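Local coordinates for protein arginine kinase (Anthopleura japonica, PDB 4RF9) that catalyses the reversible transfer of a phosphoryl group from ATP to L-arginine, giving phosphoarginine and ADP, with two approximate kinase repeats in one monomeric chain, at residues A[662-667]-A[684-689]; A[136-141]-A[262-267]; A[519-524]-A[572-577]; A[456-461]-A[690-695]; A[116-121]-A[350-355]. All blocks are in the same frame, centred on the assembly; numbering follows the deposited sequence.

Contact 1: residues A[662-667]-A[684-689]; sequences FHIQAR and FDISNR
Phe684 begins the second segment beside Arg667, the last residue of the facing strand. This is the antiparallel pairing of strands 664-667 and 683-688, at the margin of the eight-stranded sheet in the catalytic part of the second repeat; 664-667 is outermost, while 683-688 also bonds to strand 638-645. Asp685 follows in a hydrogen-bonded pair, Arg667 N giving a 2.7 Å bond to Asp685 O. Ile686 turns to the helix 696-711 side with Ala666, where its CG1 lies 4.3 Å from Ala666 CB; its CG2 reaches Ile664 CB at 4.1 Å. Ser687 and Gln665 exchange two backbone bonds, Gln665 N to Ser687 O at 2.8 Å and Ser687 N to Gln665 O at 2.9 Å. On the other face Gln665 CG sits between its backbone N and carbonyl carbon (chi1 50°), which lays the chain over Ser687 and lets NE2 make a weak bond to OG. Asn688 sends its amide to Ala640 and Met638, stitching in the next strand. Arg689 ends the ladder, its N bonded to His663 O at 3.0 Å, and its guanidinium folds back so that NH2 donates to Ile664 O at 3.1 Å, from above the carbonyl plane.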
# COMPACT_ATOMS: atom_id res chain seq x y z
N PHE A 662 13.50 -43.03 -9.17
CA PHE A 662 12.61 -42.11 -8.48
C PHE A 662 13.15 -40.72 -8.76
O PHE A 662 14.28 -40.39 -8.40
CB PHE A 662 12.61 -42.39 -6.98
CG PHE A 662 12.64 -43.86 -6.64
CD1 PHE A 662 11.49 -44.62 -6.73
CD2 PHE A 662 13.82 -44.47 -6.25
CE1 PHE A 662 11.51 -45.97 -6.43
CE2 PHE A 662 13.84 -45.82 -5.95
CZ PHE A 662 12.69 -46.57 -6.03
N HIS A 663 12.34 -39.90 -9.43
CA HIS A 663 12.79 -38.63 -9.99
C HIS A 663 13.11 -37.60 -8.91
O HIS A 663 12.38 -36.63 -8.72
CB HIS A 663 11.75 -38.11 -10.98
CG HIS A 663 11.12 -39.20 -11.80
ND1 HIS A 663 11.80 -39.88 -12.78
CD2 HIS A 663 9.88 -39.73 -11.75
CE1 HIS A 663 11.00 -40.78 -13.32
NE2 HIS A 663 9.83 -40.71 -12.72
N ILE A 664 14.23 -37.82 -8.23
CA ILE A 664 14.67 -36.95 -7.14
C ILE A 664 16.05 -36.37 -7.41
O ILE A 664 16.84 -36.93 -8.16
CB ILE A 664 14.68 -37.71 -5.79
CG1 ILE A 664 15.56 -38.97 -5.91
CG2 ILE A 664 13.26 -38.05 -5.35
CD1 ILE A 664 15.30 -40.02 -4.84
N GLN A 665 16.34 -35.23 -6.78
CA GLN A 665 17.63 -34.58 -6.91
C GLN A 665 18.24 -34.32 -5.53
O GLN A 665 17.52 -34.23 -4.54
CB GLN A 665 17.49 -33.26 -7.67
CG GLN A 665 16.38 -32.37 -7.14
CD GLN A 665 16.25 -31.07 -7.91
OE1 GLN A 665 17.12 -30.72 -8.71
NE2 GLN A 665 15.15 -30.36 -7.69
N ALA A 666 19.56 -34.21 -5.47
CA ALA A 666 20.24 -34.07 -4.18
C ALA A 666 21.17 -32.86 -4.12
O ALA A 666 22.05 -32.68 -4.96
CB ALA A 666 21.01 -35.35 -3.84
N ARG A 667 20.95 -32.01 -3.11
CA ARG A 667 21.84 -30.91 -2.79
C ARG A 667 21.87 -30.75 -1.27
O ARG A 667 21.54 -31.68 -0.55
CB ARG A 667 21.38 -29.61 -3.44
CG ARG A 667 21.67 -29.53 -4.93
CD ARG A 667 21.11 -28.26 -5.55
NE ARG A 667 21.17 -28.31 -7.00
CZ ARG A 667 20.63 -27.39 -7.80
NH1 ARG A 667 19.99 -26.35 -7.27
NH2 ARG A 667 20.72 -27.51 -9.11
N PHE A 684 22.39 -33.51 3.43
CA PHE A 684 21.93 -33.30 2.07
C PHE A 684 20.42 -33.09 1.95
O PHE A 684 19.63 -33.87 2.48
CB PHE A 684 22.38 -34.45 1.16
CG PHE A 684 23.87 -34.57 1.03
CD1 PHE A 684 24.59 -33.63 0.32
CD2 PHE A 684 24.54 -35.63 1.61
CE1 PHE A 684 25.96 -33.73 0.19
CE2 PHE A 684 25.92 -35.74 1.48
CZ PHE A 684 26.63 -34.80 0.78
N ASP A 685 20.04 -32.03 1.24
CA ASP A 685 18.65 -31.78 0.90
C ASP A 685 18.27 -32.58 -0.34
O ASP A 685 18.88 -32.42 -1.40
CB ASP A 685 18.43 -30.29 0.64
CG ASP A 685 17.01 -29.97 0.20
OD1 ASP A 685 16.70 -30.15 -1.00
OD2 ASP A 685 16.20 -29.54 1.04
N ILE A 686 17.28 -33.45 -0.20
CA ILE A 686 16.79 -34.22 -1.34
C ILE A 686 15.38 -33.79 -1.70
O ILE A 686 14.48 -33.77 -0.86
CB ILE A 686 16.82 -35.73 -1.06
CG1 ILE A 686 18.23 -36.15 -0.64
CG2 ILE A 686 16.36 -36.51 -2.28
CD1 ILE A 686 18.39 -37.64 -0.46
N SER A 687 15.18 -33.43 -2.97
CA SER A 687 13.88 -32.93 -3.40
C SER A 687 13.39 -33.60 -4.68
O SER A 687 14.17 -34.20 -5.43
CB SER A 687 13.93 -31.41 -3.59
OG SER A 687 14.78 -31.06 -4.67
N ASN A 688 12.09 -33.50 -4.92
CA ASN A 688 11.47 -34.01 -6.13
C ASN A 688 11.84 -33.12 -7.32
O ASN A 688 12.03 -31.92 -7.16
CB ASN A 688 9.95 -34.04 -5.98
CG ASN A 688 9.36 -32.67 -5.71
OD1 ASN A 688 9.48 -32.14 -4.61
ND2 ASN A 688 8.73 -32.08 -6.72
N ARG A 689 11.94 -33.72 -8.50
CA ARG A 689 12.29 -32.96 -9.70
C ARG A 689 11.06 -32.64 -10.54
O ARG A 689 11.04 -31.65 -11.27
CB ARG A 689 13.33 -33.72 -10.53
CG ARG A 689 14.14 -32.84 -11.47
CD ARG A 689 15.10 -33.67 -12.30
NE ARG A 689 15.83 -34.65 -11.49
CZ ARG A 689 16.69 -35.53 -11.98
NH1 ARG A 689 16.96 -35.55 -13.28
NH2 ARG A 689 17.31 -36.38 -11.17

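Contact 2: residues A[136-141]-A[262-267]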
# COMPACT_ATOMS: atom_id res chain seq x y z
N ARG A 136 -11.31 21.55 9.04
CA ARG A 136 -12.61 22.05 9.45
C ARG A 136 -12.58 22.63 10.87
O ARG A 136 -11.76 22.24 11.69
CB ARG A 136 -13.67 20.95 9.36
CG ARG A 136 -14.05 20.55 7.94
CD ARG A 136 -14.72 21.70 7.20
NE ARG A 136 -15.21 21.28 5.90
CZ ARG A 136 -14.50 21.36 4.77
NH1 ARG A 136 -13.27 21.86 4.79
NH2 ARG A 136 -15.03 20.95 3.63
N SER A 137 -13.49 23.57 11.14
CA SER A 137 -13.60 24.19 12.46
C SER A 137 -15.06 24.31 12.88
O SER A 137 -15.92 24.68 12.09
CB SER A 137 -12.92 25.56 12.46
OG SER A 137 -11.53 25.45 12.23
N LEU A 138 -15.33 23.99 14.15
CA LEU A 138 -16.70 23.96 14.68
C LEU A 138 -17.30 25.34 14.94
O LEU A 138 -16.59 26.27 15.35
CB LEU A 138 -16.72 23.15 15.98
CG LEU A 138 -17.18 21.70 15.94
CD1 LEU A 138 -16.53 20.94 14.78
CD2 LEU A 138 -16.88 21.02 17.27
N LYS A 139 -18.60 25.46 14.73
CA LYS A 139 -19.33 26.68 15.05
C LYS A 139 -19.29 26.95 16.55
O LYS A 139 -19.33 26.02 17.36
CB LYS A 139 -20.79 26.58 14.60
CG LYS A 139 -21.01 26.58 13.10
CD LYS A 139 -22.46 26.24 12.78
CE LYS A 139 -22.73 26.20 11.29
NZ LYS A 139 -24.06 25.60 11.00
N GLY A 140 -19.22 28.22 16.93
CA GLY A 140 -19.38 28.62 18.31
C GLY A 140 -18.10 28.75 19.12
O GLY A 140 -18.14 29.15 20.29
N TYR A 141 -16.97 28.42 18.52
CA TYR A 141 -15.69 28.51 19.22
C TYR A 141 -14.70 29.39 18.47
O TYR A 141 -14.92 29.77 17.32
CB TYR A 141 -15.08 27.12 19.43
CG TYR A 141 -16.04 26.12 20.03
CD1 TYR A 141 -16.23 26.05 21.40
CD2 TYR A 141 -16.75 25.24 19.22
CE1 TYR A 141 -17.10 25.14 21.95
CE2 TYR A 141 -17.62 24.32 19.76
CZ TYR A 141 -17.80 24.28 21.13
OH TYR A 141 -18.67 23.37 21.68
N LYS A 262 -23.78 18.11 10.12
CA LYS A 262 -25.19 18.16 10.47
C LYS A 262 -25.41 18.16 11.99
O LYS A 262 -26.35 18.78 12.48
CB LYS A 262 -25.96 17.01 9.81
CG LYS A 262 -25.85 15.68 10.54
CD LYS A 262 -26.51 14.55 9.78
CE LYS A 262 -25.78 14.28 8.48
NZ LYS A 262 -25.97 12.88 8.03
N LYS A 263 -24.53 17.48 12.72
CA LYS A 263 -24.67 17.36 14.17
C LYS A 263 -24.03 18.52 14.92
O LYS A 263 -24.47 18.88 16.01
CB LYS A 263 -24.06 16.04 14.66
CG LYS A 263 -24.79 14.78 14.21
CD LYS A 263 -26.24 14.79 14.64
CE LYS A 263 -26.86 13.40 14.53
NZ LYS A 263 -26.23 12.46 15.49
N LEU A 264 -22.99 19.11 14.33
CA LEU A 264 -22.19 20.12 15.03
C LEU A 264 -22.16 21.47 14.32
O LEU A 264 -22.32 22.51 14.96
CB LEU A 264 -20.77 19.59 15.26
CG LEU A 264 -20.46 18.86 16.56
CD1 LEU A 264 -21.48 17.78 16.91
CD2 LEU A 264 -19.07 18.25 16.49
N GLY A 265 -21.94 21.45 13.01
CA GLY A 265 -21.85 22.68 12.24
C GLY A 265 -20.43 23.21 12.13
O GLY A 265 -19.67 23.17 13.10
N PHE A 266 -20.09 23.73 10.96
CA PHE A 266 -18.75 24.26 10.69
C PHE A 266 -18.74 25.78 10.56
O PHE A 266 -19.73 26.40 10.19
CB PHE A 266 -18.19 23.66 9.40
CG PHE A 266 -17.99 22.17 9.45
CD1 PHE A 266 -17.51 21.56 10.59
CD2 PHE A 266 -18.28 21.39 8.35
CE1 PHE A 266 -17.33 20.19 10.64
CE2 PHE A 266 -18.10 20.02 8.38
CZ PHE A 266 -17.63 19.42 9.53
N GLN A 267 -17.59 26.38 10.87
CA GLN A 267 -17.39 27.81 10.64
C GLN A 267 -17.18 28.03 9.14
O GLN A 267 -16.29 27.43 8.54
CB GLN A 267 -16.20 28.34 11.43
CG GLN A 267 -16.39 28.27 12.94
CD GLN A 267 -15.21 28.84 13.71
OE1 GLN A 267 -14.63 29.85 13.32
NE2 GLN A 267 -14.85 28.18 14.80
O HOH W 1 -14.26 25.46 9.22
O HOH W 2 -20.10 23.06 16.88
O HOH W 3 -13.93 31.58 15.40
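A single backbone bridge between Leu138 and Phe266 joins the loop leaving strand 127-136 to the exit of helix 246-264 in the first repeat's catalytic part. Gln267 N donates to Ser137 O at 2.7 Å, and Lys139 N returns a bond to Gly265 O at 3.0 Å. Gly265, with positive phi, turns the chain out of the helix, and the aliphatic chain of Lys139 runs over it, CD lying 3.7 Å from Gly265 CA. The Gln267 side chain reaches into the type II turn 138-141: it is extended beyond CG, and NE2 donates to Leu138 O at 2.6 Å, with that oxygen in the amide plane. A water donates to both Gln267 OE1 and Tyr141 O, tying the amide to the last residue of the turn as well. Arg136 bends at chi2 (-65°), bringing CD over one face of the Phe266 ring, 4.0 Å from the centroid, in a CH-pi contact. The guanidinium plane stands 79° from the ring; its NH1 bonds to Thr284 O, and the group also makes a cation-pi contact with Tyr274. Beside this, Leu138 CD2 meets Leu264 CD2 at 3.6 Å. Leu138 and Leu264 both pack on helix 149-163, at Ile155 and at Lys158 and Val162 respectively, whereas Phe266 folds back onto Val257, Ile260 and Asp261 of helix 246-264, so the bridge lies between these two helices and the end of strand 127-136.

Contact 3: residues A[519-524]-A[572-577]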
# COMPACT_ATOMS: atom_id res chain seq x y z
N THR A 519 -8.89 -26.20 13.54
CA THR A 519 -8.79 -26.70 14.90
C THR A 519 -7.76 -27.82 15.03
O THR A 519 -7.09 -28.19 14.06
CB THR A 519 -10.16 -27.22 15.40
OG1 THR A 519 -9.97 -28.40 16.20
CG2 THR A 519 -11.06 -27.56 14.22
N GLY A 520 -7.63 -28.34 16.25
CA GLY A 520 -6.74 -29.45 16.53
C GLY A 520 -5.28 -29.15 16.27
O GLY A 520 -4.70 -28.25 16.88
N ASP A 521 -4.68 -29.91 15.36
CA ASP A 521 -3.26 -29.78 15.04
C ASP A 521 -2.94 -28.43 14.39
O ASP A 521 -1.82 -27.94 14.49
CB ASP A 521 -2.84 -30.91 14.09
CG ASP A 521 -1.39 -31.33 14.27
OD1 ASP A 521 -0.69 -30.71 15.10
OD2 ASP A 521 -0.95 -32.27 13.59
N LEU A 522 -3.94 -27.84 13.74
CA LEU A 522 -3.71 -26.73 12.82
C LEU A 522 -4.13 -25.36 13.34
O LEU A 522 -3.99 -24.36 12.64
CB LEU A 522 -4.42 -27.02 11.49
CG LEU A 522 -4.03 -28.35 10.86
CD1 LEU A 522 -4.93 -28.70 9.68
CD2 LEU A 522 -2.57 -28.32 10.43
N ALA A 523 -4.63 -25.30 14.57
CA ALA A 523 -5.04 -24.03 15.16
C ALA A 523 -3.84 -23.10 15.34
O ALA A 523 -2.77 -23.53 15.77
CB ALA A 523 -5.75 -24.27 16.49
N GLY A 524 -4.02 -21.83 14.99
CA GLY A 524 -2.96 -20.85 15.09
C GLY A 524 -3.44 -19.41 14.96
O GLY A 524 -4.62 -19.12 15.16
N ASN A 572 0.63 -22.62 13.00
CA ASN A 572 0.04 -23.26 14.17
C ASN A 572 1.01 -23.20 15.36
O ASN A 572 2.19 -22.92 15.19
CB ASN A 572 -0.38 -24.69 13.86
CG ASN A 572 0.80 -25.59 13.54
OD1 ASN A 572 1.88 -25.12 13.19
ND2 ASN A 572 0.59 -26.90 13.65
N ASN A 573 0.50 -23.48 16.56
CA ASN A 573 1.29 -23.35 17.78
C ASN A 573 2.46 -24.34 17.88
O ASN A 573 3.43 -24.09 18.59
CB ASN A 573 0.40 -23.46 19.02
CG ASN A 573 -0.74 -22.46 19.00
OD1 ASN A 573 -0.53 -21.25 19.14
ND2 ASN A 573 -1.96 -22.96 18.82
N ASP A 574 2.35 -25.45 17.16
CA ASP A 574 3.37 -26.49 17.19
C ASP A 574 4.54 -26.21 16.25
O ASP A 574 5.51 -26.96 16.22
CB ASP A 574 2.76 -27.85 16.86
CG ASP A 574 1.70 -28.26 17.86
OD1 ASP A 574 0.95 -27.38 18.33
OD2 ASP A 574 1.62 -29.47 18.18
N LYS A 575 4.44 -25.11 15.49
CA LYS A 575 5.44 -24.75 14.49
C LYS A 575 5.65 -25.85 13.45
O LYS A 575 6.76 -26.05 12.96
CB LYS A 575 6.79 -24.39 15.14
CG LYS A 575 6.93 -22.93 15.53
CD LYS A 575 6.11 -22.59 16.76
CE LYS A 575 6.32 -21.14 17.16
NZ LYS A 575 5.51 -20.77 18.35
N THR A 576 4.58 -26.55 13.11
CA THR A 576 4.65 -27.64 12.15
C THR A 576 3.79 -27.36 10.92
O THR A 576 3.75 -28.15 9.98
CB THR A 576 4.19 -28.98 12.76
OG1 THR A 576 2.82 -28.89 13.16
CG2 THR A 576 5.05 -29.34 13.97
N PHE A 577 3.09 -26.23 10.93
CA PHE A 577 2.23 -25.84 9.81
C PHE A 577 2.36 -24.35 9.52
O PHE A 577 2.15 -23.52 10.39
CB PHE A 577 0.77 -26.21 10.09
CG PHE A 577 -0.17 -25.81 8.99
CD1 PHE A 577 -0.16 -26.49 7.78
CD2 PHE A 577 -1.05 -24.76 9.16
CE1 PHE A 577 -1.01 -26.12 6.77
CE2 PHE A 577 -1.91 -24.39 8.15
CZ PHE A 577 -1.89 -25.07 6.95
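Asn572 holds CG between its own N and carbonyl carbon (chi1 65°), a rotation that tucks the amide inside its own hairpin turn and aims ND2 at Asp521 O. Phe577 takes another rotamer, CG anti to the backbone N (chi1 179°), and one face of its ring thereby meets CD2 of Leu522. The setting is the type I turn 572-575 of the beta hairpin between strands 568-572 and 577-581, packed against the loop that leads into edge strand 524-528. Asn572 ND2 donates to Asp521 O at 2.8 Å in an almost straight bond (176°), and a second straight one goes to Thr576 OG1 at 3.0 Å; both acceptors lie in the amide plane. The OD1 of the same amide accepts from Thr576 N, on a lone pair, at 3.1 Å and from Phe577 N, above the plane, at 2.8 Å. Leu522 CD2 stands 4.1 Å from the centroid of the Phe577 ring in a CH-pi contact, offset toward the rim. Near the sheet edge, Asn573 N makes a weak, long bond to Ala523 O. Asp521 OD1 comes 4.0 Å from Asp574 OD2, the carboxylate planes steeply inclined to each other, while Asp521 OD2 has a salt bridge to Arg604 of helix 598-615. Four bonds therefore fix the rotation of the Asn572 amide, and the arginine probably offsets the repulsion between the two neighbouring acids.

Contact 4: residues A[456-461]-A[690-695]; sequences NKHTSD and RRLGLS
His458 ND1 accepts the backbone N-H of Gly693 at 3.0 Å, the donor lying in the ring plane and the bond almost straight (174°). This joins two loops of the second repeat: one on the way from helix 438-448 to strand 479-488, the other linking strand 683-688 to helix 696-711. The imidazole swings away from its own backbone N (chi1 179°) and so reaches across to the second loop. There CE1 lies 3.1 Å from Leu694 O and 3.5 Å from Arg691 O, both set obliquely to the ring, and Leu692 CD1 approaches ND1 to 3.5 Å. Farther along, Thr459 O receives a CA-H contact from Ser695 at 3.3 Å, and Asp461 CB rests against Ser695 CB at 3.6 Å. Ser695 is the N-cap of helix 696-711, its OG bonded to Gln698 N; a water links that OG to Asp461 OD2, which also forms a salt bridge with Lys466. Glu696, the first residue of that helix, accepts from Asp461 N. Ser460, bonded to His620, lies about 6 Å from a bound arginine, side chain to ligand. Because ND1 accepts a backbone N-H, it should carry no proton itself, and the two carbonyls near CE1 probably polarise the ring's C-H.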
# COMPACT_ATOMS: atom_id res chain seq x y z
N ASN A 456 -0.96 -35.36 -22.36
CA ASN A 456 -1.03 -36.39 -21.33
C ASN A 456 -2.03 -36.02 -20.25
O ASN A 456 -2.69 -36.88 -19.66
CB ASN A 456 0.34 -36.61 -20.68
CG ASN A 456 1.41 -36.99 -21.69
OD1 ASN A 456 2.58 -36.63 -21.54
ND2 ASN A 456 1.01 -37.73 -22.71
N LYS A 457 -2.14 -34.72 -20.00
CA LYS A 457 -2.95 -34.17 -18.92
C LYS A 457 -2.44 -34.59 -17.55
O LYS A 457 -1.55 -35.43 -17.43
CB LYS A 457 -4.44 -34.48 -19.11
CG LYS A 457 -5.04 -33.81 -20.34
CD LYS A 457 -6.56 -33.74 -20.27
CE LYS A 457 -7.10 -32.88 -21.40
NZ LYS A 457 -8.56 -32.60 -21.25
N HIS A 458 -3.02 -34.00 -16.51
CA HIS A 458 -2.46 -34.11 -15.17
C HIS A 458 -3.49 -34.56 -14.13
O HIS A 458 -4.65 -34.14 -14.18
CB HIS A 458 -1.85 -32.76 -14.77
CG HIS A 458 -1.26 -32.74 -13.39
ND1 HIS A 458 0.04 -33.09 -13.13
CD2 HIS A 458 -1.81 -32.41 -12.20
CE1 HIS A 458 0.28 -32.97 -11.84
NE2 HIS A 458 -0.83 -32.56 -11.25
N THR A 459 -3.06 -35.40 -13.20
CA THR A 459 -3.95 -35.91 -12.16
C THR A 459 -3.54 -35.43 -10.78
O THR A 459 -2.42 -35.67 -10.33
CB THR A 459 -3.99 -37.46 -12.16
OG1 THR A 459 -4.44 -37.93 -13.43
CG2 THR A 459 -4.93 -37.97 -11.07
N SER A 460 -4.45 -34.74 -10.11
CA SER A 460 -4.22 -34.29 -8.74
C SER A 460 -4.76 -35.30 -7.75
O SER A 460 -5.84 -35.86 -7.94
CB SER A 460 -4.87 -32.92 -8.51
OG SER A 460 -4.29 -31.93 -9.35
N ASP A 461 -4.00 -35.55 -6.68
CA ASP A 461 -4.41 -36.51 -5.66
C ASP A 461 -3.91 -36.09 -4.28
O ASP A 461 -2.72 -36.20 -3.98
CB ASP A 461 -3.90 -37.91 -6.02
CG ASP A 461 -4.57 -39.00 -5.20
OD1 ASP A 461 -5.54 -38.69 -4.48
OD2 ASP A 461 -4.12 -40.16 -5.29
N ARG A 690 10.04 -33.48 -10.44
CA ARG A 690 8.83 -33.33 -11.25
C ARG A 690 7.66 -32.76 -10.46
O ARG A 690 7.46 -33.10 -9.29
CB ARG A 690 8.44 -34.66 -11.89
CG ARG A 690 9.52 -35.27 -12.78
CD ARG A 690 9.02 -36.53 -13.47
NE ARG A 690 10.03 -37.14 -14.32
CZ ARG A 690 9.81 -38.19 -15.11
NH1 ARG A 690 8.61 -38.74 -15.16
NH2 ARG A 690 10.79 -38.68 -15.86
N ARG A 691 6.87 -31.91 -11.11
CA ARG A 691 5.68 -31.33 -10.50
C ARG A 691 4.46 -31.65 -11.35
O ARG A 691 3.33 -31.67 -10.87
CB ARG A 691 5.82 -29.82 -10.37
CG ARG A 691 6.81 -29.33 -9.33
CD ARG A 691 6.74 -27.81 -9.20
NE ARG A 691 7.58 -27.30 -8.13
CZ ARG A 691 8.79 -26.77 -8.31
NH1 ARG A 691 9.31 -26.70 -9.53
NH2 ARG A 691 9.48 -26.32 -7.27
N LEU A 692 4.71 -31.88 -12.64
CA LEU A 692 3.67 -32.01 -13.64
C LEU A 692 3.76 -33.37 -14.32
O LEU A 692 4.80 -33.74 -14.85
CB LEU A 692 3.82 -30.89 -14.67
CG LEU A 692 2.70 -30.53 -15.65
CD1 LEU A 692 1.36 -30.38 -14.95
CD2 LEU A 692 3.04 -29.24 -16.39
N GLY A 693 2.66 -34.13 -14.29
CA GLY A 693 2.63 -35.45 -14.88
C GLY A 693 2.49 -36.55 -13.85
O GLY A 693 2.29 -37.72 -14.19
N LEU A 694 2.61 -36.18 -12.58
CA LEU A 694 2.44 -37.12 -11.48
C LEU A 694 1.64 -36.45 -10.36
O LEU A 694 1.67 -35.23 -10.23
CB LEU A 694 3.79 -37.62 -10.97
CG LEU A 694 4.58 -36.76 -9.96
CD1 LEU A 694 5.79 -37.53 -9.45
CD2 LEU A 694 5.00 -35.42 -10.55
N SER A 695 0.94 -37.25 -9.57
CA SER A 695 0.10 -36.71 -8.51
C SER A 695 0.94 -36.36 -7.29
O SER A 695 2.10 -36.75 -7.20
CB SER A 695 -0.99 -37.71 -8.12
OG SER A 695 -0.49 -38.67 -7.21
O HOH W 4 -2.41 -40.68 -7.55

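Contact 5: residues A[116-121]-A[350-355]; sequences KAPDLD and DMYDGV
Tyr352 reaches out from helix 344-369 into the loop 116-121, and the tight part of the contact is built round its ring. A chi1 of 177° carries the hydroxyl to the loop, where OH donates to Pro118 O at 2.9 Å. Ala117 CB presses on one face, 3.8 Å from the ring centroid in a CH-pi contact offset toward the rim, and Lys116 O lies over that face too, 3.8 Å from CE2. Pro118 crosses the tyrosine at about a right angle, its CD 3.2 Å from OH. Leu120 arrives obliquely: CD1 is 3.5 Å from CZ, while CD2 turns to Val355 CG1 at 3.9 Å. The solvent side is much looser. Lys116 is exposed and its side chain leads off from the helix, NZ bonding to Ala113 O. Here a linker segment is fastened to a long helix mainly through one aromatic side chain, with Lys116 N also bonded to Gln349 of that helix. Leu120 and Val355 both touch Ile127 of strand 127-136, Val355 lies about 4 Å, side chain to side chain, from Val290 of the predicted ATP site, and Tyr352 packs on Ile246 of helix 246-264, placing the contact between sheet and helices.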
# COMPACT_ATOMS: atom_id res chain seq x y z
N LYS A 116 -17.89 12.36 -10.93
CA LYS A 116 -17.94 11.22 -11.84
C LYS A 116 -16.54 10.63 -12.01
O LYS A 116 -15.74 11.13 -12.80
CB LYS A 116 -18.53 11.63 -13.19
CG LYS A 116 -19.91 12.25 -13.08
CD LYS A 116 -20.85 11.35 -12.29
CE LYS A 116 -22.29 11.83 -12.35
NZ LYS A 116 -22.45 13.20 -11.79
N ALA A 117 -16.25 9.58 -11.26
CA ALA A 117 -14.90 9.03 -11.21
C ALA A 117 -14.87 7.50 -11.15
O ALA A 117 -14.72 6.92 -10.07
CB ALA A 117 -14.14 9.62 -10.02
N PRO A 118 -15.01 6.84 -12.31
CA PRO A 118 -14.81 5.39 -12.39
C PRO A 118 -13.37 5.06 -12.00
O PRO A 118 -12.49 5.86 -12.29
CB PRO A 118 -15.03 5.08 -13.87
CG PRO A 118 -15.88 6.20 -14.37
CD PRO A 118 -15.41 7.41 -13.61
N ASP A 119 -13.15 3.92 -11.34
CA ASP A 119 -11.82 3.57 -10.86
C ASP A 119 -10.81 3.60 -12.00
O ASP A 119 -10.97 2.92 -13.01
CB ASP A 119 -11.82 2.19 -10.19
CG ASP A 119 -10.63 2.00 -9.27
OD1 ASP A 119 -9.69 2.83 -9.31
OD2 ASP A 119 -10.62 1.01 -8.50
N LEU A 120 -9.78 4.42 -11.82
CA LEU A 120 -8.85 4.76 -12.88
C LEU A 120 -7.84 3.65 -13.17
O LEU A 120 -7.55 3.34 -14.33
CB LEU A 120 -8.11 6.04 -12.51
CG LEU A 120 -7.94 7.10 -13.59
CD1 LEU A 120 -9.17 7.18 -14.48
CD2 LEU A 120 -7.67 8.45 -12.94
N ASP A 121 -7.32 3.05 -12.10
CA ASP A 121 -6.25 2.06 -12.22
C ASP A 121 -6.43 0.90 -11.23
O ASP A 121 -5.66 0.79 -10.27
CB ASP A 121 -4.90 2.74 -12.02
CG ASP A 121 -3.73 1.83 -12.31
OD1 ASP A 121 -3.92 0.82 -13.02
OD2 ASP A 121 -2.61 2.13 -11.83
N ASP A 350 -11.10 17.82 -11.05
CA ASP A 350 -9.89 18.27 -11.72
C ASP A 350 -8.76 17.30 -11.42
O ASP A 350 -7.93 16.99 -12.28
CB ASP A 350 -9.49 19.68 -11.26
CG ASP A 350 -10.44 20.75 -11.76
OD1 ASP A 350 -11.17 20.47 -12.73
OD2 ASP A 350 -10.45 21.86 -11.19
N MET A 351 -8.74 16.83 -10.17
CA MET A 351 -7.75 15.88 -9.71
C MET A 351 -7.87 14.59 -10.51
O MET A 351 -6.87 14.05 -11.00
CB MET A 351 -7.93 15.59 -8.22
CG MET A 351 -6.73 14.94 -7.57
SD MET A 351 -5.27 15.97 -7.82
CE MET A 351 -3.97 14.76 -7.64
N TYR A 352 -9.10 14.11 -10.64
CA TYR A 352 -9.39 12.89 -11.39
C TYR A 352 -9.02 13.02 -12.86
O TYR A 352 -8.28 12.20 -13.41
CB TYR A 352 -10.86 12.51 -11.25
CG TYR A 352 -11.26 11.29 -12.07
CD1 TYR A 352 -11.07 10.01 -11.58
CD2 TYR A 352 -11.84 11.43 -13.33
CE1 TYR A 352 -11.43 8.90 -12.32
CE2 TYR A 352 -12.20 10.33 -14.08
CZ TYR A 352 -12.00 9.06 -13.57
OH TYR A 352 -12.36 7.96 -14.31
N ASP A 353 -9.54 14.07 -13.50
CA ASP A 353 -9.32 14.31 -14.92
C ASP A 353 -7.84 14.56 -15.23
O ASP A 353 -7.32 14.11 -16.25
CB ASP A 353 -10.15 15.50 -15.40
CG ASP A 353 -11.64 15.30 -15.18
OD1 ASP A 353 -12.06 14.15 -14.92
OD2 ASP A 353 -12.40 16.29 -15.26
N GLY A 354 -7.18 15.29 -14.34
CA GLY A 354 -5.77 15.60 -14.49
C GLY A 354 -4.90 14.35 -14.46
O GLY A 354 -4.03 14.18 -15.32
N VAL A 355 -5.14 13.50 -13.48
CA VAL A 355 -4.39 12.25 -13.34
C VAL A 355 -4.67 11.34 -14.53
O VAL A 355 -3.75 10.70 -15.07
CB VAL A 355 -4.75 11.52 -12.02
CG1 VAL A 355 -4.21 10.10 -12.02
CG2 VAL A 355 -4.23 12.30 -10.82

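In the fold
From the N terminus, the chain first meets contact 5, whose long loop ties the segment before strand 127-136 to helix 344-369 and encloses contact 2, which joins the end of that strand to the exit of helix 246-264. Both close within the first repeat. In the second repeat the contacts nest as well: contact 4 spans from the loop after helix 438-448 to the entry of helix 696-711, and inside it lie contact 3, then contact 1, in series at opposite margins of one antiparallel sheet. Contacts 1 and 4 adjoin, His663 packing on Arg690, whereas contacts 1 and 2 stand about 71 Å apart between centres. No loops cross.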